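PDB 1ICM: intestinal fatty acid binding protein from Rattus norvegicus, which binds long-chain fatty acids such as myristate inside its beta barrel, probably for their uptake and transport within intestinal cells. Local coordinates for residues A[116-120]-A[121-125]. Sequence-based numbering, arbitrary orientation.
Sequences TYTYE and GVEAK
Ala124 meets the Tyr117 ring obliquely, its CB 4.3 Å from CD2, on the barrel side of the sheet, where Tyr117 also touches the bound myristate and Ala104. The second ring, Tyr119, has Glu120 CG 3.6 Å above the centre of one face; its CG, anti to the backbone N (chi1 177°), carries the ring away from strand 122-125, against Phe17 and Met21 of helix 14-21. Four backbone hydrogen bonds join strands 116-119 and 122-125, two between Tyr117 and Ala124 and two between Tyr119 and Val122. Those from Tyr117 N and Tyr119 N come in nearly along their acceptors' C=O axes and the one from Ala124 N is tilted 18° from the carbonyl plane, but Val122 N, 2.8 Å from Tyr119 O, stands 51° out of it, as the chain reverses. This is a beta hairpin with a two-residue loop, Glu120-Gly121, closed by a type I' turn from Tyr119 to Val122, linking the last two strands of the fatty-acid-binding-protein barrel. At the backbone angles of Gly121 a CB would be jammed against Glu120 O. On the other face of the sheet, the Thr116 and Glu123 side chains cross obliquely, methyl CG2 lying 4.0 Å from Glu123 CG, while OG1 lies alongside Lys125, 3.7 Å from CD. The lysine chain bends back so that NZ forms a salt bridge of 2.6 Å with Glu123 OE2. A glycine in place of Thr116 would probably leave Glu123 CG and Lys125 CD without this packing partner, freeing both chains to turn. Thr118 CG2 approaches Glu123 CG more loosely, at 4.3 Å.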
ATOM      1  N   THR A 116      -3.826  -1.422   5.999  1.00 10.33           N
ATOM      2  CA  THR A 116      -5.269  -1.515   5.778  1.00  8.66           C
ATOM      3  C   THR A 116      -5.646  -0.493   4.706  1.00 10.14           C
ATOM      4  O   THR A 116      -5.098   0.626   4.655  1.00 10.46           O
ATOM      5  CB  THR A 116      -5.994  -1.078   7.071  1.00  8.04           C
ATOM      6  OG1 THR A 116      -5.621  -1.975   8.080  1.00 10.25           O
ATOM      7  CG2 THR A 116      -7.503  -1.273   6.994  1.00 12.05           C
ATOM      8  N   TYR A 117      -6.620  -0.870   3.881  1.00  7.32           N
ATOM      9  CA  TYR A 117      -7.124   0.061   2.877  1.00 12.25           C
ATOM     10  C   TYR A 117      -8.665   0.147   2.965  1.00  7.75           C
ATOM     11  O   TYR A 117      -9.367  -0.821   3.296  1.00  8.36           O
ATOM     12  CB  TYR A 117      -6.872  -0.417   1.414  1.00 15.85           C
ATOM     13  CG  TYR A 117      -5.517  -1.013   1.054  1.00 17.47           C
ATOM     14  CD1 TYR A 117      -4.350  -0.259   1.211  1.00 18.82           C
ATOM     15  CD2 TYR A 117      -5.408  -2.301   0.522  1.00 19.40           C
ATOM     16  CE1 TYR A 117      -3.098  -0.779   0.873  1.00 20.64           C
ATOM     17  CE2 TYR A 117      -4.163  -2.827   0.159  1.00 21.25           C
ATOM     18  CZ  TYR A 117      -3.001  -2.071   0.352  1.00 27.25           C
ATOM     19  OH  TYR A 117      -1.760  -2.577   0.024  1.00 35.20           O
ATOM     20  N   THR A 118      -9.195   1.288   2.550  1.00  8.21           N
ATOM     21  CA  THR A 118     -10.644   1.420   2.437  1.00  8.98           C
ATOM     22  C   THR A 118     -10.936   2.151   1.118  1.00  6.34           C
ATOM     23  O   THR A 118     -10.262   3.108   0.726  1.00  8.16           O
ATOM     24  CB  THR A 118     -11.368   2.197   3.574  1.00 16.37           C
ATOM     25  OG1 THR A 118     -10.789   3.489   3.659  1.00 16.88           O
ATOM     26  CG2 THR A 118     -11.244   1.490   4.922  1.00 16.33           C
ATOM     27  N   TYR A 119     -11.992   1.686   0.466  1.00  8.03           N
ATOM     28  CA  TYR A 119     -12.406   2.285  -0.788  1.00  7.72           C
ATOM     29  C   TYR A 119     -13.896   1.983  -1.027  1.00  7.51           C
ATOM     30  O   TYR A 119     -14.315   0.812  -0.961  1.00 10.53           O
ATOM     31  CB  TYR A 119     -11.590   1.703  -1.962  1.00  7.90           C
ATOM     32  CG  TYR A 119     -12.017   2.226  -3.320  1.00  6.92           C
ATOM     33  CD1 TYR A 119     -11.640   3.498  -3.761  1.00  5.12           C
ATOM     34  CD2 TYR A 119     -12.707   1.396  -4.196  1.00  7.87           C
ATOM     35  CE1 TYR A 119     -11.956   4.042  -5.007  1.00  6.76           C
ATOM     36  CE2 TYR A 119     -13.013   1.909  -5.461  1.00 11.88           C
ATOM     37  CZ  TYR A 119     -12.677   3.207  -5.855  1.00 13.18           C
ATOM     38  OH  TYR A 119     -12.995   3.667  -7.114  1.00 17.05           O
ATOM     39  N   GLU A 120     -14.678   3.057  -1.205  1.00 10.12           N
ATOM     40  CA  GLU A 120     -16.092   2.997  -1.484  1.00 10.47           C
ATOM     41  C   GLU A 120     -16.833   2.087  -0.578  1.00 11.95           C
ATOM     42  O   GLU A 120     -17.660   1.314  -1.025  1.00 14.05           O
ATOM     43  CB  GLU A 120     -16.319   2.531  -2.920  1.00 10.70           C
ATOM     44  CG  GLU A 120     -15.914   3.610  -3.924  1.00 13.71           C
ATOM     45  CD  GLU A 120     -16.847   4.782  -3.804  1.00 33.67           C
ATOM     46  OE1 GLU A 120     -18.043   4.499  -4.279  1.00 43.02           O
ATOM     47  OE2 GLU A 120     -16.523   5.858  -3.326  1.00 36.36           O
ATOM     48  N   GLY A 121     -16.507   2.122   0.705  1.00 11.48           N
ATOM     49  CA  GLY A 121     -17.223   1.242   1.616  1.00  8.95           C
ATOM     50  C   GLY A 121     -16.696  -0.173   1.822  1.00 12.06           C
ATOM     51  O   GLY A 121     -17.314  -0.963   2.564  1.00 12.19           O
ATOM     52  N   VAL A 122     -15.542  -0.497   1.205  1.00 10.11           N
ATOM     53  CA  VAL A 122     -14.992  -1.841   1.392  1.00  8.60           C
ATOM     54  C   VAL A 122     -13.598  -1.663   2.005  1.00  8.11           C
ATOM     55  O   VAL A 122     -12.847  -0.737   1.635  1.00 11.21           O
ATOM     56  CB  VAL A 122     -14.780  -2.505   0.021  1.00 13.74           C
ATOM     57  CG1 VAL A 122     -14.267  -3.927   0.216  1.00 16.69           C
ATOM     58  CG2 VAL A 122     -16.138  -2.560  -0.678  1.00 18.81           C
ATOM     59  N   GLU A 123     -13.335  -2.579   2.934  1.00  9.60           N
ATOM     60  CA  GLU A 123     -12.050  -2.572   3.648  1.00 10.69           C
ATOM     61  C   GLU A 123     -11.260  -3.825   3.266  1.00 11.76           C
ATOM     62  O   GLU A 123     -11.842  -4.893   3.040  1.00 15.92           O
ATOM     63  CB  GLU A 123     -12.382  -2.702   5.163  1.00 15.21           C
ATOM     64  CG  GLU A 123     -11.176  -2.684   6.131  1.00 21.56           C
ATOM     65  CD  GLU A 123     -11.511  -3.225   7.514  1.00 28.61           C
ATOM     66  OE1 GLU A 123     -12.588  -3.653   7.885  1.00 27.76           O
ATOM     67  OE2 GLU A 123     -10.501  -3.189   8.330  1.00 32.99           O
ATOM     68  N   ALA A 124      -9.934  -3.713   3.239  1.00 12.45           N
ATOM     69  CA  ALA A 124      -9.102  -4.885   2.963  1.00 11.76           C
ATOM     70  C   ALA A 124      -7.829  -4.718   3.785  1.00 14.67           C
ATOM     71  O   ALA A 124      -7.433  -3.595   4.097  1.00 13.04           O
ATOM     72  CB  ALA A 124      -8.633  -4.941   1.518  1.00 13.24           C
ATOM     73  N   LYS A 125      -7.143  -5.812   4.115  1.00 12.40           N
ATOM     74  CA  LYS A 125      -5.860  -5.709   4.799  1.00 11.84           C
ATOM     75  C   LYS A 125      -4.866  -6.681   4.139  1.00 16.64           C
ATOM     76  O   LYS A 125      -5.231  -7.773   3.613  1.00 14.52           O
ATOM     77  CB  LYS A 125      -5.915  -6.223   6.222  1.00 15.91           C
ATOM     78  CG  LYS A 125      -7.047  -5.663   7.044  1.00 20.01           C
ATOM     79  CD  LYS A 125      -6.563  -5.565   8.477  1.00 28.68           C
ATOM     80  CE  LYS A 125      -7.662  -5.824   9.490  1.00 41.14           C
ATOM     81  NZ  LYS A 125      -8.839  -4.958   9.344  1.00 48.53           N
TER